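Local coordinates for methylocystis parvus OBBP MbnE (Methylocystis parvus OBBP, PDB 5ICQ), which probably binds methanobactin, a copper-chelating peptide, in the periplasm as the solute-binding component of its uptake machinery, at residues G323-T328 / F565-L570; G497-S502 / F524-A529; E447-D452 / F490-M495. All blocks are in the same frame, centred on the assembly; numbering follows the deposited sequence.

How the contacts relate
All three contacts reach one mixed sheet. Contact 3 joins strand 442-450 to strand 494-498. Strand 322-326 follows next, and contact 1 joins it to strand 567-572. Contacts 1 and 3 have centres about 11 Å apart, and V325 N bonds to M495 O at 2.7 Å. Contact 2 lies where strand 494-498 runs out into a loop and meets residues 524-529. Its centre is about 9 Å from that of contact 1. A527 O bonds to T328 OG1. The centres of contacts 2 and 3 are about 14 Å apart, with L526 O 3.5 Å from F492 CZ, at the outer end of the ring. A sulfate ion lies about 5 Å from the F524 side chain.

Contact 1: G323-T328 / F565-L570; sequences GFVFNT and FYVVPL
The ring of F326 turns its edge to the backbone of Y566 and V567. Y566 O and V567 N lie at this edge, near the ring plane, with F326 CD2 3.5 Å from Y566 O. V568 CG2 approaches the same ring obliquely, 3.5 Å from F326 CE2. The ring of F324 has V568 CB near the plane at its edge, while L570 CD2 comes in obliquely, 3.8 Å from F324 CE2. The side chains of F324 and L570 are at about a right angle. From outside the two segments, F333 meets the F326 ring edge-to-face and Y462 meets the F324 ring. T328 CG2 stands at the edge of the Y566 ring.

The segments form an antiparallel strand pair, with axes at 169°. F324 and V568 are the hydrogen-bonded pair. V568 N gives F324 O a bond of 2.7 Å. F324 N returns a more bent bond of 3.0 Å to V568 O. F326 N extends the pairing to Y566 O at 3.1 Å, just before strand 567-569 begins. Strand 322-326 lies antiparallel between strands 494-498 and 567-572, which run the same way. This is consistent with the inserted strand of a type II periplasmic binding protein lobe.

F324 and V568 share one face of the sheet. V325 and V567 share the other, where V325 CG2 meets V567 CG1 at 4.0 Å. V568 has CG1 anti to the backbone N (chi1 -178°), which leaves CG2 beside that N and against the F326 ring. G323 faces P569 in a non-hydrogen-bonded pair, and L570 CG packs 3.8 Å from G323 CA.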
loop_
_atom_site.group_PDB
_atom_site.type_symbol
_atom_site.label_atom_id
_atom_site.label_comp_id
_atom_site.label_asym_id
_atom_site.label_seq_id
_atom_site.Cartn_x
_atom_site.Cartn_y
_atom_site.Cartn_z
ATOM N N GLY A 323 -12.079 4.294 -6.391
ATOM C CA GLY A 323 -13.421 4.298 -6.956
ATOM C C GLY A 323 -14.218 5.507 -6.529
ATOM O O GLY A 323 -13.833 6.242 -5.614
ATOM N N PHE A 324 -15.350 5.705 -7.216
ATOM C CA PHE A 324 -16.369 6.629 -6.735
ATOM C C PHE A 324 -17.040 6.027 -5.510
ATOM O O PHE A 324 -17.639 4.953 -5.598
ATOM C CB PHE A 324 -17.434 6.895 -7.809
ATOM C CG PHE A 324 -16.951 7.693 -8.991
ATOM C CD1 PHE A 324 -16.723 9.066 -8.881
ATOM C CD2 PHE A 324 -16.788 7.083 -10.227
ATOM C CE1 PHE A 324 -16.294 9.812 -9.983
ATOM C CE2 PHE A 324 -16.385 7.822 -11.335
ATOM C CZ PHE A 324 -16.137 9.196 -11.206
ATOM N N VAL A 325 -16.981 6.723 -4.379
ATOM C CA VAL A 325 -17.525 6.212 -3.125
ATOM C C VAL A 325 -18.898 6.819 -2.891
ATOM O O VAL A 325 -19.041 8.046 -2.909
ATOM C CB VAL A 325 -16.598 6.545 -1.944
ATOM C CG1 VAL A 325 -17.257 6.093 -0.652
ATOM C CG2 VAL A 325 -15.242 5.863 -2.112
ATOM N N PHE A 326 -19.896 5.969 -2.623
ATOM C CA PHE A 326 -21.214 6.439 -2.198
ATOM C C PHE A 326 -21.217 6.738 -0.704
ATOM O O PHE A 326 -20.729 5.942 0.102
ATOM C CB PHE A 326 -22.294 5.377 -2.469
ATOM C CG PHE A 326 -22.506 5.042 -3.926
ATOM C CD1 PHE A 326 -23.413 5.762 -4.697
ATOM C CD2 PHE A 326 -21.863 3.950 -4.498
ATOM C CE1 PHE A 326 -23.646 5.414 -6.031
ATOM C CE2 PHE A 326 -22.069 3.605 -5.812
ATOM C CZ PHE A 326 -22.972 4.331 -6.588
ATOM N N ASN A 327 -21.805 7.867 -0.318
ATOM C CA ASN A 327 -21.975 8.114 1.110
ATOM C C ASN A 327 -23.262 7.429 1.544
ATOM O O ASN A 327 -24.355 8.002 1.459
ATOM C CB ASN A 327 -22.002 9.605 1.433
ATOM C CG ASN A 327 -22.092 9.855 2.935
ATOM O OD1 ASN A 327 -22.261 8.913 3.712
ATOM N ND2 ASN A 327 -21.960 11.114 3.351
ATOM N N THR A 328 -23.134 6.184 2.035
ATOM C CA THR A 328 -24.344 5.429 2.347
ATOM C C THR A 328 -25.007 5.911 3.629
ATOM O O THR A 328 -26.065 5.387 3.989
ATOM C CB THR A 328 -24.062 3.928 2.471
ATOM O OG1 THR A 328 -23.302 3.657 3.666
ATOM C CG2 THR A 328 -23.234 3.451 1.270
ATOM N N PHE A 565 -21.719 -2.801 -3.079
ATOM C CA PHE A 565 -21.686 -1.694 -4.033
ATOM C C PHE A 565 -21.457 -0.370 -3.311
ATOM O O PHE A 565 -22.143 0.631 -3.546
ATOM C CB PHE A 565 -22.966 -1.679 -4.880
ATOM C CG PHE A 565 -23.128 -2.940 -5.672
ATOM C CD1 PHE A 565 -22.485 -3.082 -6.891
ATOM C CD2 PHE A 565 -23.824 -4.030 -5.144
ATOM C CE1 PHE A 565 -22.583 -4.281 -7.609
ATOM C CE2 PHE A 565 -23.926 -5.226 -5.853
ATOM C CZ PHE A 565 -23.304 -5.351 -7.086
ATOM N N TYR A 566 -20.475 -0.384 -2.403
ATOM C CA TYR A 566 -20.098 0.831 -1.693
ATOM C C TYR A 566 -19.320 1.778 -2.582
ATOM O O TYR A 566 -19.268 2.985 -2.301
ATOM C CB TYR A 566 -19.260 0.487 -0.459
ATOM C CG TYR A 566 -19.987 -0.428 0.497
ATOM C CD1 TYR A 566 -21.049 0.038 1.266
ATOM C CD2 TYR A 566 -19.616 -1.765 0.623
ATOM C CE1 TYR A 566 -21.733 -0.812 2.147
ATOM C CE2 TYR A 566 -20.290 -2.615 1.497
ATOM C CZ TYR A 566 -21.344 -2.133 2.243
ATOM O OH TYR A 566 -21.983 -2.989 3.102
ATOM N N VAL A 567 -18.693 1.252 -3.630
ATOM C CA VAL A 567 -17.843 2.040 -4.511
ATOM C C VAL A 567 -18.197 1.669 -5.942
ATOM O O VAL A 567 -18.709 0.579 -6.211
ATOM C CB VAL A 567 -16.330 1.803 -4.263
ATOM C CG1 VAL A 567 -15.972 2.012 -2.813
ATOM C CG2 VAL A 567 -15.951 0.401 -4.676
ATOM N N VAL A 568 -17.949 2.597 -6.860
ATOM C CA VAL A 568 -17.895 2.282 -8.285
ATOM C C VAL A 568 -16.423 2.131 -8.640
ATOM O O VAL A 568 -15.695 3.139 -8.660
ATOM C CB VAL A 568 -18.562 3.364 -9.142
ATOM C CG1 VAL A 568 -18.523 2.959 -10.634
ATOM C CG2 VAL A 568 -19.998 3.576 -8.690
ATOM N N PRO A 569 -15.930 0.923 -8.888
ATOM C CA PRO A 569 -14.484 0.741 -9.047
ATOM C C PRO A 569 -13.999 1.489 -10.274
ATOM O O PRO A 569 -14.682 1.533 -11.301
ATOM C CB PRO A 569 -14.320 -0.774 -9.217
ATOM C CG PRO A 569 -15.643 -1.374 -8.855
ATOM C CD PRO A 569 -16.681 -0.322 -9.119
ATOM N N LEU A 570 -12.807 2.072 -10.157
ATOM C CA LEU A 570 -12.198 2.767 -11.280
ATOM C C LEU A 570 -11.203 1.835 -11.976
ATOM O O LEU A 570 -11.618 0.811 -12.530
ATOM C CB LEU A 570 -11.562 4.081 -10.812
ATOM C CG LEU A 570 -12.640 5.147 -10.534
ATOM C CD1 LEU A 570 -12.061 6.369 -9.830
ATOM C CD2 LEU A 570 -13.343 5.573 -11.831
#

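Contact 2: G497-S502 / F524-A529; sequences GQYVAS and FNLAGA
Y499 reaches F524 and L526 with the outer end of its ring. Its CB makes no contact with 524-529. CG lies anti to the carbonyl carbon (chi1 -59°), and from there the ring extends toward the 524-529 loop. CE2 comes 3.7 Å from F524 O, which approaches the ring obliquely. CZ stands slightly farther from the same oxygen. At the tip, OH packs 3.5 Å from L526 CB. It also bonds to a water at 2.8 Å. That water donates to N525 OD1 and accepts from A527 N at 3.0 Å, so it ties the phenol to the turn.

N525 to G528 form a type I turn. The N525 side chain holds the turn and the residue after it: OD1 takes A529 N at 3.1 Å and, weakly, G528 N, and ND2 gives a bond to A529 O on a lone pair. A second water donates to both Q498 O and F524 O, at 3.0 and 2.8 Å. No direct hydrogen bond joins the two segments. L526 adds an apolar touch, with CD1 3.9 Å from G497 CA.

W513 of helix 508-513 stacks on the Y499 ring, and R512 of that helix also touches it. V325 of strand 322-326 packs against Y499, L526 and A527. The turn therefore lies beside the end of strand 494-498, with helix 508-513 and strand 322-326 as its neighbours.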
loop_
_atom_site.group_PDB
_atom_site.type_symbol
_atom_site.label_atom_id
_atom_site.label_comp_id
_atom_site.label_asym_id
_atom_site.label_seq_id
_atom_site.Cartn_x
_atom_site.Cartn_y
_atom_site.Cartn_z
ATOM N N GLY A 497 -12.336 7.802 -3.677
ATOM C CA GLY A 497 -11.592 7.322 -2.535
ATOM C C GLY A 497 -10.642 6.215 -2.940
ATOM O O GLY A 497 -10.787 5.598 -3.993
ATOM N N GLN A 498 -9.666 5.962 -2.070
ATOM C CA GLN A 498 -8.637 4.963 -2.322
ATOM C C GLN A 498 -8.628 3.912 -1.217
ATOM O O GLN A 498 -8.683 4.250 -0.028
ATOM C CB GLN A 498 -7.275 5.647 -2.438
ATOM C CG GLN A 498 -6.122 4.714 -2.665
ATOM C CD GLN A 498 -4.871 5.442 -3.122
ATOM O OE1 GLN A 498 -4.183 6.079 -2.323
ATOM N NE2 GLN A 498 -4.571 5.349 -4.418
ATOM N N TYR A 499 -8.559 2.633 -1.616
ATOM C CA TYR A 499 -8.468 1.477 -0.707
ATOM C C TYR A 499 -7.343 0.595 -1.253
ATOM O O TYR A 499 -7.610 -0.382 -1.946
ATOM C CB TYR A 499 -9.797 0.712 -0.639
ATOM C CG TYR A 499 -10.945 1.571 -0.166
ATOM C CD1 TYR A 499 -11.669 2.354 -1.060
ATOM C CD2 TYR A 499 -11.275 1.629 1.180
ATOM C CE1 TYR A 499 -12.712 3.163 -0.623
ATOM C CE2 TYR A 499 -12.329 2.427 1.626
ATOM C CZ TYR A 499 -13.043 3.183 0.716
ATOM O OH TYR A 499 -14.078 3.991 1.145
ATOM N N VAL A 500 -6.091 0.968 -0.971
ATOM C CA VAL A 500 -4.954 0.313 -1.623
ATOM C C VAL A 500 -4.880 -1.150 -1.207
ATOM O O VAL A 500 -4.849 -1.466 -0.013
ATOM C CB VAL A 500 -3.644 1.042 -1.278
ATOM C CG1 VAL A 500 -2.436 0.214 -1.748
ATOM C CG2 VAL A 500 -3.607 2.437 -1.900
ATOM N N ALA A 501 -4.842 -2.050 -2.195
ATOM C CA ALA A 501 -4.747 -3.480 -1.914
ATOM C C ALA A 501 -3.356 -3.846 -1.413
ATOM O O ALA A 501 -2.348 -3.282 -1.836
ATOM C CB ALA A 501 -5.047 -4.316 -3.162
ATOM N N SER A 502 -3.308 -4.823 -0.522
ATOM C CA SER A 502 -2.050 -5.354 -0.032
ATOM C C SER A 502 -2.077 -6.864 -0.206
ATOM O O SER A 502 -3.147 -7.470 -0.273
ATOM C CB SER A 502 -1.829 -4.954 1.435
ATOM O OG SER A 502 -1.491 -6.054 2.246
ATOM N N PHE A 524 -10.956 6.214 7.547
ATOM C CA PHE A 524 -10.845 5.767 6.160
ATOM C C PHE A 524 -12.122 5.142 5.623
ATOM O O PHE A 524 -12.176 4.811 4.433
ATOM C CB PHE A 524 -9.705 4.756 6.027
ATOM C CG PHE A 524 -8.358 5.334 6.349
ATOM C CD1 PHE A 524 -8.140 6.697 6.259
ATOM C CD2 PHE A 524 -7.305 4.526 6.744
ATOM C CE1 PHE A 524 -6.900 7.241 6.558
ATOM C CE2 PHE A 524 -6.064 5.073 7.041
ATOM C CZ PHE A 524 -5.869 6.426 6.944
ATOM N N ASN A 525 -13.140 4.974 6.457
ATOM C CA ASN A 525 -14.378 4.319 6.032
ATOM C C ASN A 525 -15.290 5.360 5.379
ATOM O O ASN A 525 -16.293 5.809 5.940
ATOM C CB ASN A 525 -15.043 3.634 7.225
ATOM C CG ASN A 525 -16.183 2.706 6.809
ATOM O OD1 ASN A 525 -16.722 2.821 5.708
ATOM N ND2 ASN A 525 -16.563 1.798 7.705
ATOM N N LEU A 526 -14.910 5.753 4.155
ATOM C CA LEU A 526 -15.584 6.880 3.509
ATOM C C LEU A 526 -17.039 6.569 3.180
ATOM O O LEU A 526 -17.891 7.462 3.234
ATOM C CB LEU A 526 -14.834 7.264 2.238
ATOM C CG LEU A 526 -13.379 7.652 2.468
ATOM C CD1 LEU A 526 -12.680 7.943 1.131
ATOM C CD2 LEU A 526 -13.341 8.857 3.372
ATOM N N ALA A 527 -17.341 5.320 2.826
ATOM C CA ALA A 527 -18.704 4.969 2.445
ATOM C C ALA A 527 -19.640 4.857 3.641
ATOM O O ALA A 527 -20.865 4.890 3.460
ATOM C CB ALA A 527 -18.707 3.651 1.665
ATOM N N GLY A 528 -19.104 4.726 4.853
ATOM C CA GLY A 528 -19.966 4.476 5.995
ATOM C C GLY A 528 -20.490 3.058 6.051
ATOM O O GLY A 528 -21.602 2.834 6.536
ATOM N N ALA A 529 -19.712 2.091 5.573
ATOM C CA ALA A 529 -20.131 0.696 5.615
ATOM C C ALA A 529 -20.230 0.232 7.059
ATOM O O ALA A 529 -19.294 0.418 7.838
ATOM C CB ALA A 529 -19.146 -0.179 4.846
HETATM O O HOH W 1 -10.061 5.092 2.546
HETATM O O HOH W 2 -15.714 2.769 3.083
#

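Contact 3: E447-D452 / F490-M495; sequences EIMVKD and FDFDMM
E447 begins the contact by giving its backbone N to D493 OD2, at 2.9 Å. The carboxylate accepts it on the anti lone pair. E447 O receives a weak bond from M494 N. A water donates to E447 O and E447 OE2 and accepts from D493 N, each at 2.8 Å. E447 OE2 also forms a salt bridge with R486, and R330 bridges D493 OD1, which probably eases the closeness of the two carboxylates.

I448 and M494 lie side by side and point the same way, with I448 CG1 3.8 Å from M494 SD. M449 N then bonds to M494 O at 2.9 Å, nearly straight at 161°. Its CG is anti to the backbone N (chi1 174°), and the chain bends at its last torsion. This brings CE to M495 SD at 4.0 Å and to F492 CB at 4.1 Å. M495 SD in turn sits over one face of the F492 ring, 3.4 Å above its plane and offset toward the rim.

The two strands run parallel. Strand 472-477 pairs in parallel with the other side of strand 442-450, and helices 453-467 and 480-489 make the connections. Two consecutive beta-alpha-beta units put the first strand between the other two. With antiparallel strand 322-326 beyond 494-498, this is consistent with a type II periplasmic binding protein lobe.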
loop_
_atom_site.group_PDB
_atom_site.type_symbol
_atom_site.label_atom_id
_atom_site.label_comp_id
_atom_site.label_asym_id
_atom_site.label_seq_id
_atom_site.Cartn_x
_atom_site.Cartn_y
_atom_site.Cartn_z
ATOM N N GLU A 447 -24.207 15.470 -5.672
ATOM C CA GLU A 447 -22.973 16.166 -5.995
ATOM C C GLU A 447 -21.795 15.215 -5.850
ATOM O O GLU A 447 -21.717 14.469 -4.868
ATOM C CB GLU A 447 -22.794 17.364 -5.065
ATOM C CG GLU A 447 -21.433 18.028 -5.164
ATOM C CD GLU A 447 -21.186 18.959 -3.986
ATOM O OE1 GLU A 447 -21.446 20.166 -4.105
ATOM O OE2 GLU A 447 -20.757 18.463 -2.930
ATOM N N ILE A 448 -20.874 15.243 -6.817
ATOM C CA ILE A 448 -19.581 14.565 -6.691
ATOM C C ILE A 448 -18.544 15.610 -6.321
ATOM O O ILE A 448 -18.267 16.521 -7.110
ATOM C CB ILE A 448 -19.165 13.854 -7.990
ATOM C CG1 ILE A 448 -20.222 12.836 -8.430
ATOM C CG2 ILE A 448 -17.780 13.171 -7.803
ATOM C CD1 ILE A 448 -19.904 12.183 -9.791
ATOM N N MET A 449 -17.938 15.473 -5.146
ATOM C CA MET A 449 -16.892 16.401 -4.733
ATOM C C MET A 449 -15.552 15.905 -5.262
ATOM O O MET A 449 -15.204 14.737 -5.068
ATOM C CB MET A 449 -16.857 16.526 -3.206
ATOM C CG MET A 449 -15.712 17.367 -2.692
ATOM S SD MET A 449 -15.721 17.518 -0.874
ATOM C CE MET A 449 -15.172 15.888 -0.363
ATOM N N VAL A 450 -14.798 16.785 -5.932
ATOM C CA VAL A 450 -13.509 16.406 -6.497
ATOM C C VAL A 450 -12.433 17.394 -6.056
ATOM O O VAL A 450 -12.712 18.524 -5.657
ATOM C CB VAL A 450 -13.540 16.313 -8.041
ATOM C CG1 VAL A 450 -14.499 15.212 -8.505
ATOM C CG2 VAL A 450 -13.923 17.656 -8.659
ATOM N N LYS A 451 -11.178 16.943 -6.138
ATOM C CA LYS A 451 -10.060 17.735 -5.641
ATOM C C LYS A 451 -9.100 18.227 -6.715
ATOM O O LYS A 451 -8.299 19.120 -6.427
ATOM C CB LYS A 451 -9.264 16.940 -4.596
ATOM C CG LYS A 451 -8.431 15.806 -5.166
ATOM C CD LYS A 451 -7.504 15.251 -4.082
ATOM C CE LYS A 451 -6.647 14.108 -4.587
ATOM N NZ LYS A 451 -5.643 13.709 -3.555
ATOM N N ASP A 452 -9.152 17.692 -7.935
ATOM C CA ASP A 452 -8.253 18.180 -8.978
ATOM C C ASP A 452 -8.900 17.975 -10.344
ATOM O O ASP A 452 -10.008 17.450 -10.449
ATOM C CB ASP A 452 -6.875 17.510 -8.878
ATOM C CG ASP A 452 -6.931 15.991 -8.978
ATOM O OD1 ASP A 452 -7.722 15.442 -9.774
ATOM O OD2 ASP A 452 -6.135 15.328 -8.279
ATOM N N PHE A 490 -17.259 13.628 6.415
ATOM C CA PHE A 490 -18.162 12.896 5.520
ATOM C C PHE A 490 -19.254 13.809 4.956
ATOM O O PHE A 490 -20.409 13.402 4.786
ATOM C CB PHE A 490 -18.766 11.671 6.224
ATOM C CG PHE A 490 -17.728 10.784 6.893
ATOM C CD1 PHE A 490 -16.683 10.234 6.162
ATOM C CD2 PHE A 490 -17.805 10.507 8.256
ATOM C CE1 PHE A 490 -15.719 9.409 6.773
ATOM C CE2 PHE A 490 -16.850 9.685 8.880
ATOM C CZ PHE A 490 -15.798 9.148 8.139
ATOM N N ASP A 491 -18.880 15.050 4.636
ATOM C CA ASP A 491 -19.829 16.018 4.085
ATOM C C ASP A 491 -19.746 15.988 2.556
ATOM O O ASP A 491 -19.232 16.898 1.893
ATOM C CB ASP A 491 -19.562 17.409 4.642
ATOM C CG ASP A 491 -20.507 18.453 4.077
ATOM O OD1 ASP A 491 -21.583 18.075 3.545
ATOM O OD2 ASP A 491 -20.166 19.649 4.153
ATOM N N PHE A 492 -20.272 14.899 2.002
ATOM C CA PHE A 492 -20.308 14.707 0.556
ATOM C C PHE A 492 -21.397 13.689 0.240
ATOM O O PHE A 492 -21.793 12.894 1.102
ATOM C CB PHE A 492 -18.942 14.247 0.011
ATOM C CG PHE A 492 -18.437 12.956 0.636
ATOM C CD1 PHE A 492 -18.855 11.721 0.149
ATOM C CD2 PHE A 492 -17.549 12.988 1.707
ATOM C CE1 PHE A 492 -18.414 10.536 0.734
ATOM C CE2 PHE A 492 -17.090 11.804 2.292
ATOM C CZ PHE A 492 -17.527 10.581 1.803
ATOM N N ASP A 493 -21.908 13.752 -0.999
ATOM C CA ASP A 493 -22.762 12.677 -1.506
ATOM C C ASP A 493 -21.916 11.558 -2.092
ATOM O O ASP A 493 -22.172 10.370 -1.842
ATOM C CB ASP A 493 -23.720 13.191 -2.594
ATOM C CG ASP A 493 -24.718 14.219 -2.087
ATOM O OD1 ASP A 493 -25.118 14.164 -0.897
ATOM O OD2 ASP A 493 -25.116 15.080 -2.906
ATOM N N MET A 494 -20.913 11.937 -2.883
ATOM C CA MET A 494 -20.005 11.021 -3.556
ATOM C C MET A 494 -18.653 11.704 -3.682
ATOM O O MET A 494 -18.577 12.922 -3.863
ATOM C CB MET A 494 -20.533 10.641 -4.951
ATOM C CG MET A 494 -19.579 9.742 -5.766
ATOM S SD MET A 494 -20.344 9.203 -7.316
ATOM C CE MET A 494 -21.496 7.980 -6.709
ATOM N N MET A 495 -17.588 10.922 -3.568
ATOM C CA MET A 495 -16.250 11.445 -3.793
ATOM C C MET A 495 -15.418 10.281 -4.286
ATOM O O MET A 495 -15.887 9.142 -4.330
ATOM C CB MET A 495 -15.659 12.079 -2.520
ATOM C CG MET A 495 -15.481 11.123 -1.354
ATOM S SD MET A 495 -14.561 11.921 0.004
ATOM C CE MET A 495 -12.884 11.805 -0.627
HETATM O O HOH W 3 -20.616 15.710 -2.602
#